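Local coordinates for protein endonuclease V isoform X2 (Ciona intestinalis, PDB 6OZI) that is an inosine-specific endonuclease that hydrolyses nucleic acid with the help of metal ions, and probably acts on RNA in animals, at residues A[7-10]-A[11-14]; A[83-86]-A[87-90]; A[129-132]-A[133-137]; A[148-151]-A[152-155]. The protein carries 1 engineered substitution. All blocks are in the same frame, centred on the assembly; numbering follows the deposited sequence.

Contacts 1, 2 and 3 touch in series, while contact 4 stands apart on the bound strand. Contact 1 (7-14) meets contact 2 (83-90) through Asn-13 OD1 and Tyr-85 OH, 2.5 Å apart, and through Trp-12 NE1 and Phe-88 CG, 3.3 Å apart. Contact 2 meets contact 3 (129-137) where Ala-87 CB lies 3.3 Å from His-131 ND1. Contact 2 holds the base of the deoxyinosine. Contact 4 (148-155) holds the deoxycytidine before it. The centres of contacts 2 and 4 are about 18 Å apart, with nearest atoms about 4 Å apart. A bound potassium ion lies about 12 Å from the Leu-86 side chain, and one about 8 Å from that of Ile-148.

Contact 1 of 4, residues A[7-10]-A[11-14]; sequences EQIA and EWNS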
# COMPACT_ATOMS: atom_id res chain seq x y z
N GLU A 7 23.86 -6.22 -28.11
CA GLU A 7 23.29 -6.24 -29.45
C GLU A 7 21.81 -5.87 -29.42
O GLU A 7 21.33 -5.16 -30.31
CB GLU A 7 23.46 -7.63 -30.07
CG GLU A 7 24.88 -8.17 -30.00
CD GLU A 7 25.01 -9.51 -30.69
OE1 GLU A 7 23.97 -10.08 -31.09
OE2 GLU A 7 26.15 -10.01 -30.81
N GLN A 8 21.09 -6.32 -28.40
CA GLN A 8 19.68 -5.97 -28.30
C GLN A 8 19.50 -4.47 -28.07
O GLN A 8 18.58 -3.86 -28.64
CB GLN A 8 19.01 -6.77 -27.18
CG GLN A 8 17.51 -6.57 -27.12
CD GLN A 8 16.80 -7.08 -28.36
OE1 GLN A 8 16.73 -8.29 -28.59
NE2 GLN A 8 16.28 -6.16 -29.17
N ILE A 9 20.37 -3.87 -27.25
CA ILE A 9 20.33 -2.42 -27.06
C ILE A 9 20.60 -1.71 -28.38
O ILE A 9 19.95 -0.71 -28.70
CB ILE A 9 21.35 -2.00 -25.98
CG1 ILE A 9 21.00 -2.61 -24.62
CG2 ILE A 9 21.43 -0.48 -25.88
CD1 ILE A 9 19.85 -1.96 -23.91
N ALA A 10 21.56 -2.21 -29.15
CA ALA A 10 21.85 -1.61 -30.45
C ALA A 10 20.63 -1.67 -31.37
O ALA A 10 20.26 -0.67 -32.00
CB ALA A 10 23.06 -2.29 -31.09
N GLU A 11 20.00 -2.84 -31.45
CA GLU A 11 18.80 -3.01 -32.27
C GLU A 11 17.68 -2.08 -31.82
O GLU A 11 17.00 -1.45 -32.65
CB GLU A 11 18.33 -4.46 -32.20
CG GLU A 11 17.16 -4.79 -33.09
CD GLU A 11 16.68 -6.22 -32.91
OE1 GLU A 11 17.51 -7.16 -33.01
OE2 GLU A 11 15.47 -6.41 -32.65
N TRP A 12 17.46 -1.98 -30.50
CA TRP A 12 16.42 -1.10 -29.97
C TRP A 12 16.70 0.35 -30.32
O TRP A 12 15.79 1.09 -30.74
CB TRP A 12 16.34 -1.28 -28.45
CG TRP A 12 15.62 -2.53 -28.02
CD1 TRP A 12 14.79 -3.30 -28.78
CD2 TRP A 12 15.68 -3.15 -26.73
NE1 TRP A 12 14.31 -4.35 -28.04
CE2 TRP A 12 14.84 -4.29 -26.78
CE3 TRP A 12 16.35 -2.86 -25.54
CZ2 TRP A 12 14.66 -5.13 -25.68
CZ3 TRP A 12 16.17 -3.69 -24.45
CH2 TRP A 12 15.33 -4.82 -24.53
N ASN A 13 17.96 0.79 -30.16
CA ASN A 13 18.34 2.14 -30.56
C ASN A 13 18.04 2.38 -32.03
O ASN A 13 17.54 3.45 -32.41
CB ASN A 13 19.82 2.37 -30.27
CG ASN A 13 20.12 2.45 -28.78
OD1 ASN A 13 19.21 2.57 -27.95
ND2 ASN A 13 21.40 2.38 -28.42
N SER A 14 18.34 1.39 -32.88
CA SER A 14 18.10 1.56 -34.31
C SER A 14 16.61 1.72 -34.62
O SER A 14 16.20 2.64 -35.34
CB SER A 14 18.69 0.38 -35.08
OG SER A 14 18.24 0.39 -36.41
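Gln-8 covers one face of the Trp-12 indole, one helical turn further on. Its CG sits 3.6 Å from the centroid of the Trp-12 six-membered ring, in a CH-pi contact. The amide nitrogen NE2 lies over the same face, above Trp-12 NE1, while CD stays at the rim. The amide plane is turned 37° from that of the indole. Gln-8 NE2 comes within 2.9 Å of Trp-12 NE1. Both are donors, so this is close packing and not a hydrogen bond. The opposite face of the indole takes the stacked ring of Phe-88. Ile-9 approaches obliquely, with its CD1 4.0 Å from Trp-12 CE3.

Gln-8 reaches the ring by a bend. Its CG is anti to the backbone N, and chi2 of 64° folds the chain over the indole. Gln-8 OE1 has a weak hydrogen bond to Lys-3. Without the indole, with an alanine here, Gln-8 would probably lose the surface it lies on and a gap would open beside Phe-88.

The backbone is ordinary alpha helix. Trp-12 N bonds to Gln-8 O at 2.9 Å, and Asn-13 N bonds to Ile-9 O at 2.9 Å. Glu-11 makes a salt bridge with Lys-15, along the same helix. Asn-13 OD1 is hydrogen-bonded to Tyr-85 OH.

The contact lies on helix 6-19, toward the edge of the protein. Trp-12 and Ile-9 face inward, on Ile-4 and Tyr-85. Ile-9 also packs on a phosphate of the bound DNA. Helix 6-19 thus leans by its indole on the beginning of helix 86-104.

Contact 2 of 4, residues A[83-86]-A[87-90]; sequences SSYL and AFRE. With nucleotides of chain C.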
# COMPACT_ATOMS: atom_id res chain seq x y z
N SER A 83 15.25 1.57 -18.43
CA SER A 83 14.88 2.94 -18.78
C SER A 83 15.36 3.26 -20.19
O SER A 83 16.45 2.85 -20.60
CB SER A 83 15.43 3.94 -17.77
OG SER A 83 16.85 3.92 -17.76
N SER A 84 14.53 4.00 -20.93
CA SER A 84 14.64 4.35 -22.34
C SER A 84 14.18 3.22 -23.26
O SER A 84 14.14 3.43 -24.48
CB SER A 84 16.07 4.78 -22.76
OG SER A 84 16.44 5.97 -22.10
N TYR A 85 13.78 2.06 -22.72
CA TYR A 85 13.37 0.91 -23.54
C TYR A 85 12.07 0.28 -23.04
O TYR A 85 11.82 -0.90 -23.29
CB TYR A 85 14.49 -0.13 -23.59
CG TYR A 85 15.79 0.45 -24.08
CD1 TYR A 85 16.03 0.60 -25.44
CD2 TYR A 85 16.77 0.87 -23.19
CE1 TYR A 85 17.22 1.15 -25.90
CE2 TYR A 85 17.96 1.43 -23.64
CZ TYR A 85 18.18 1.56 -24.99
OH TYR A 85 19.35 2.10 -25.45
N LEU A 86 11.23 1.06 -22.36
CA LEU A 86 9.96 0.56 -21.84
C LEU A 86 9.06 0.03 -22.95
O LEU A 86 8.29 -0.93 -22.75
CB LEU A 86 9.26 1.68 -21.05
CG LEU A 86 7.87 1.45 -20.47
CD1 LEU A 86 7.90 0.29 -19.46
CD2 LEU A 86 7.34 2.72 -19.81
N ALA A 87 9.15 0.66 -24.13
CA ALA A 87 8.26 0.33 -25.24
C ALA A 87 8.39 -1.14 -25.62
O ALA A 87 7.39 -1.82 -25.83
CB ALA A 87 8.57 1.22 -26.44
N PHE A 88 9.62 -1.64 -25.72
CA PHE A 88 9.79 -3.03 -26.13
C PHE A 88 9.27 -3.99 -25.08
O PHE A 88 8.95 -5.14 -25.40
CB PHE A 88 11.27 -3.27 -26.45
CG PHE A 88 11.81 -2.32 -27.49
CD1 PHE A 88 11.58 -2.55 -28.84
CD2 PHE A 88 12.51 -1.18 -27.12
CE1 PHE A 88 12.05 -1.68 -29.80
CE2 PHE A 88 12.98 -0.30 -28.08
CZ PHE A 88 12.75 -0.55 -29.42
N ARG A 89 9.10 -3.51 -23.84
CA ARG A 89 8.51 -4.29 -22.77
C ARG A 89 6.98 -4.33 -22.85
O ARG A 89 6.38 -5.31 -22.40
CB ARG A 89 8.94 -3.72 -21.42
CG ARG A 89 8.34 -4.38 -20.20
CD ARG A 89 9.20 -4.08 -18.99
NE ARG A 89 8.54 -4.35 -17.72
CZ ARG A 89 8.65 -5.49 -17.05
NH1 ARG A 89 9.39 -6.48 -17.55
NH2 ARG A 89 8.03 -5.64 -15.89
N GLU A 90 6.33 -3.29 -23.36
CA GLU A 90 4.87 -3.32 -23.31
C GLU A 90 4.16 -3.16 -24.65
O GLU A 90 2.92 -3.07 -24.67
CB GLU A 90 4.37 -2.28 -22.30
CG GLU A 90 4.87 -0.88 -22.52
CD GLU A 90 4.48 0.09 -21.40
OE1 GLU A 90 4.27 -0.34 -20.24
OE2 GLU A 90 4.38 1.30 -21.70
P DI C 5 13.62 6.03 -14.35
OP1 DI C 5 13.60 6.54 -12.93
OP2 DI C 5 13.79 4.53 -14.41
O5' DI C 5 12.30 6.54 -15.18
C5' DI C 5 11.68 7.76 -14.85
C4' DI C 5 10.30 7.81 -15.49
O4' DI C 5 10.50 7.80 -17.10
C3' DI C 5 9.55 6.77 -15.17
O3' DI C 5 8.12 7.16 -14.98
C2' DI C 5 9.64 5.80 -16.37
C1' DI C 5 9.91 6.72 -17.57
N9 DI C 5 10.77 6.01 -18.52
C8 DI C 5 11.97 5.41 -18.50
N7 DI C 5 12.18 4.92 -19.75
C5 DI C 5 11.13 5.22 -20.50
C6 DI C 5 10.81 4.93 -21.96
O6 DI C 5 11.56 4.33 -22.65
N1 DI C 5 9.57 5.38 -22.50
C2 DI C 5 8.64 6.10 -21.68
N3 DI C 5 8.95 6.37 -20.29
C4 DI C 5 10.24 5.90 -19.73
O HOH W 1 10.77 2.88 -24.82
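Leu-86 lies between Glu-90, one turn on, and the hypoxanthine base of deoxyinosine DI5 of chain C. Its CB packs 3.7 Å from C6 of DI5. Next, Leu-86 CG meets the carboxylate of Glu-90, 3.7 Å from OE2. At the tip the two methyls part. CD1 of Leu-86 touches Glu-90 OE1 at 3.8 Å, and CD2 lies near Glu-90 OE2 and near N3 of the base. Glu-90 comes back to meet it because its CG stands between the backbone N and the carbonyl carbon, with chi1 at 54°.

Tyr-85 and Phe-88 pack on the other side of the turn. Phe-88 CE2 comes to the edge of the Tyr-85 ring. The Tyr-85 hydroxyl is already engaged by helix 6-19, and Arg-89 NH1 is hydrogen-bonded to Cys-79 O. The backbone bonds from Arg-89 N and Glu-90 N to Leu-86 O are both weak.

Main-chain N-H groups read the base. Ser-84 N bonds to N7 of DI5 at 2.8 Å, almost straight at 174°. Leu-86 N gives a longer bond, 3.3 Å, to O6 of DI5. A water donates to the same O6 of DI5 at 2.7 Å and accepts from Ala-87 N.

The loop and the first turn of helix 86-104 thus form one wall of the inosine pocket. They offer donors to O6 and N7. Adenine carries an amino group where hypoxanthine, the base of inosine, has O6. It would probably be disfavoured, with donor set against donor. Guanine has the same O6 and N7, so these bonds alone do not account for the specificity.

Contact 3 of 4, residues A[129-132]-A[133-137]; sequences ASHL and GVLSN
Ala-129 opens this run of helix, its O accepting from Gly-133 N at 3.1 Å. Ala-129 O also takes a hydrogen bond from Thr-140 OG1, on the next strand. Ser-130 O bonds to Val-134 N at 2.9 Å, while its OG turns to Gly-205 O.

His-131 carries the main side-chain contact. Its O bonds to Leu-135 N at 2.9 Å. Its CG is anti to the backbone N, chi1 -169°, which swings the ring toward Leu-135, and the two side chains cross at a slant. The methyl CD1 of Leu-135 comes to the ring edge, near its plane, 3.3 Å from His-131 NE2. The ring also meets Phe-88 edge-to-face and touches Ala-87. Were a serine to stand here, the Leu-135 methyl and the Phe-88 ring would probably lose their partner.

Leu-132 comes last, packing on Leu-115 and Phe-94. Leu-132 O accepts from Ser-136 N at 3.0 Å. Ser-136 OG approaches it from the opposite face of the carbonyl plane, but that bond is very short and the serine has two conformers, so its detail is doubtful. Asn-137 then closes the helix in a Schellman motif, with positive phi.

Helix 128-136 is the crossover of the beta-alpha-beta unit between strands 112-116 and 140-144. Each carbonyl of 129-132 takes the N-H four residues on. Ala-129 O and Ser-130 OG also bond outside the helix. His-131 offers Leu-135 a ring edge against a methyl, so their side chains meet by packing alone.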
# COMPACT_ATOMS: atom_id res chain seq x y z
N ALA A 129 5.15 5.94 -24.78
CA ALA A 129 3.84 6.49 -25.14
C ALA A 129 3.79 6.82 -26.63
O ALA A 129 2.82 6.49 -27.33
CB ALA A 129 3.53 7.72 -24.30
N SER A 130 4.84 7.47 -27.13
CA SER A 130 4.93 7.78 -28.56
C SER A 130 5.07 6.51 -29.39
O SER A 130 4.38 6.34 -30.40
CB SER A 130 6.11 8.70 -28.82
OG SER A 130 6.02 9.87 -28.04
N HIS A 131 5.96 5.61 -28.97
CA HIS A 131 6.21 4.36 -29.69
C HIS A 131 4.92 3.57 -29.90
O HIS A 131 4.56 3.21 -31.03
CB HIS A 131 7.24 3.56 -28.89
CG HIS A 131 7.80 2.37 -29.61
ND1 HIS A 131 9.15 2.09 -29.62
CD2 HIS A 131 7.21 1.38 -30.30
CE1 HIS A 131 9.37 0.98 -30.30
NE2 HIS A 131 8.20 0.53 -30.73
N LEU A 132 4.21 3.30 -28.81
CA LEU A 132 2.95 2.56 -28.89
C LEU A 132 1.93 3.32 -29.73
O LEU A 132 1.20 2.71 -30.53
CB LEU A 132 2.42 2.28 -27.48
CG LEU A 132 2.95 1.06 -26.71
CD1 LEU A 132 4.48 1.00 -26.66
CD2 LEU A 132 2.36 1.01 -25.31
N GLY A 133 1.89 4.65 -29.59
CA GLY A 133 0.98 5.44 -30.41
C GLY A 133 1.22 5.25 -31.89
O GLY A 133 0.28 5.00 -32.66
N VAL A 134 2.48 5.32 -32.32
CA VAL A 134 2.77 5.24 -33.75
C VAL A 134 2.55 3.82 -34.26
O VAL A 134 1.96 3.62 -35.32
CB VAL A 134 4.20 5.72 -34.05
CG1 VAL A 134 4.60 5.35 -35.47
CG2 VAL A 134 4.30 7.23 -33.86
N LEU A 135 3.01 2.82 -33.50
CA LEU A 135 2.88 1.45 -33.97
C LEU A 135 1.43 0.99 -34.01
O LEU A 135 1.12 0.04 -34.74
CB LEU A 135 3.71 0.50 -33.10
CG LEU A 135 5.22 0.54 -33.34
CD1 LEU A 135 5.91 -0.66 -32.71
CD2 LEU A 135 5.52 0.63 -34.82
N SER A 136 0.54 1.63 -33.27
CA SER A 136 -0.87 1.26 -33.30
C SER A 136 -1.75 2.28 -34.01
O SER A 136 -2.97 2.08 -34.09
CB SER A 136 -1.39 1.04 -31.88
OG SER A 136 -1.20 2.20 -31.08
N ASN A 137 -1.17 3.36 -34.54
CA ASN A 137 -1.93 4.46 -35.14
C ASN A 137 -3.00 4.97 -34.17
O ASN A 137 -4.17 5.14 -34.52
CB ASN A 137 -2.56 4.06 -36.48
CG ASN A 137 -3.20 5.24 -37.20
OD1 ASN A 137 -2.75 6.39 -37.06
ND2 ASN A 137 -4.26 4.98 -37.95

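Contact 4 of 4, residues A[148-151]-A[152-155]; sequences IEIP and EDGV. With nucleotides of chain C.
Ile-150 and Val-155 form a single antiparallel hydrogen-bonded pair, closed by a tight turn in which Gly-154 and Val-155 together stand opposite Ile-150, a G1 beta bulge. Ile-150 N bonds to Val-155 O at 3.0 Å, in the carbonyl plane and on a lone pair. Ile-150 O takes Val-155 N and Asp-153 N from opposite faces of its plane.

CB of Ile-150 and CB of Val-155 pack 4.2 Å apart. Ile-150 and Asp-153 run next to each other, with CG2 of Ile-150 3.3 Å from OD2 of Asp-153. Glu-152 bends at chi2, 77°, and folds back on the proline, so that its OE1 is 3.4 Å from Pro-151 CD.

Deoxycytidine DC4 of chain C rests on residues 148-151. Glu-149 N bonds to its sugar O4' at 2.9 Å. Pro-151 CG touches N4 of the DC4 base at 3.3 Å. A water donates to Val-155 O and, weakly, to Glu-149 OE1.

The turn belongs to the loop between strand 140-144 and helix 157-169. Glu-149 OE2 bonds to Lys-157 N at the start of that helix. Asp-153 OD1 makes a salt bridge with Arg-125 and a hydrogen bond with Ser-179, the last residue of strand 174-179.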
# COMPACT_ATOMS: atom_id res chain seq x y z
N ILE A 148 12.62 11.56 -15.68
CA ILE A 148 13.79 10.93 -16.27
C ILE A 148 14.88 11.99 -16.44
O ILE A 148 14.60 13.13 -16.82
CB ILE A 148 13.44 10.24 -17.60
CG1 ILE A 148 14.60 9.34 -18.03
CG2 ILE A 148 13.09 11.27 -18.69
CD1 ILE A 148 14.24 8.35 -19.10
N GLU A 149 16.11 11.61 -16.10
CA GLU A 149 17.27 12.48 -16.29
C GLU A 149 17.87 12.20 -17.66
O GLU A 149 18.07 11.04 -18.04
CB GLU A 149 18.33 12.26 -15.21
CG GLU A 149 18.03 12.88 -13.85
CD GLU A 149 19.28 13.40 -13.16
OE1 GLU A 149 20.38 13.33 -13.73
OE2 GLU A 149 19.16 13.91 -12.03
N ILE A 150 18.15 13.26 -18.41
CA ILE A 150 18.80 13.11 -19.71
C ILE A 150 20.02 14.02 -19.77
O ILE A 150 19.89 15.18 -20.20
CB ILE A 150 17.83 13.41 -20.86
CG1 ILE A 150 16.50 12.69 -20.65
CG2 ILE A 150 18.44 12.96 -22.18
CD1 ILE A 150 15.51 12.92 -21.76
N PRO A 151 21.21 13.55 -19.37
CA PRO A 151 22.40 14.41 -19.45
C PRO A 151 22.66 14.95 -20.84
O PRO A 151 23.06 16.11 -20.98
CB PRO A 151 23.53 13.49 -18.99
CG PRO A 151 22.87 12.41 -18.21
CD PRO A 151 21.51 12.22 -18.81
N GLU A 152 22.41 14.16 -21.88
CA GLU A 152 22.69 14.60 -23.24
C GLU A 152 21.82 15.79 -23.65
O GLU A 152 22.18 16.51 -24.59
CB GLU A 152 22.47 13.44 -24.23
CG GLU A 152 23.35 12.20 -23.99
CD GLU A 152 22.88 11.33 -22.84
OE1 GLU A 152 21.93 11.73 -22.13
OE2 GLU A 152 23.45 10.24 -22.63
N ASP A 153 20.71 16.04 -22.95
CA ASP A 153 19.84 17.18 -23.22
C ASP A 153 19.91 18.23 -22.13
O ASP A 153 19.15 19.21 -22.18
CB ASP A 153 18.39 16.72 -23.39
CG ASP A 153 18.12 16.11 -24.76
OD1 ASP A 153 18.18 16.86 -25.76
OD2 ASP A 153 17.85 14.89 -24.82
N GLY A 154 20.79 18.07 -21.15
CA GLY A 154 20.88 19.04 -20.08
C GLY A 154 19.71 19.01 -19.13
O GLY A 154 19.39 20.03 -18.52
N VAL A 155 19.04 17.86 -19.00
CA VAL A 155 17.88 17.72 -18.13
C VAL A 155 18.32 17.00 -16.87
O VAL A 155 18.60 15.79 -16.89
CB VAL A 155 16.74 16.96 -18.83
CG1 VAL A 155 15.58 16.72 -17.85
CG2 VAL A 155 16.26 17.72 -20.05
P DC C 4 18.80 7.86 -11.30
OP1 DC C 4 19.37 8.96 -10.50
OP2 DC C 4 17.87 6.89 -10.67
O5' DC C 4 18.08 8.50 -12.58
C5' DC C 4 16.70 8.74 -12.58
C4' DC C 4 16.13 8.47 -13.95
O4' DC C 4 16.98 9.10 -14.95
C3' DC C 4 16.05 6.99 -14.33
O3' DC C 4 14.87 6.74 -15.07
C2' DC C 4 17.30 6.77 -15.16
C1' DC C 4 17.44 8.11 -15.86
N1 DC C 4 18.84 8.42 -16.26
C2 DC C 4 19.20 8.30 -17.60
O2 DC C 4 18.34 7.95 -18.43
N3 DC C 4 20.48 8.57 -17.97
C4 DC C 4 21.37 8.94 -17.04
N4 DC C 4 22.62 9.20 -17.45
C5 DC C 4 21.02 9.07 -15.67
C6 DC C 4 19.75 8.79 -15.32
O HOH W 2 21.15 15.42 -16.18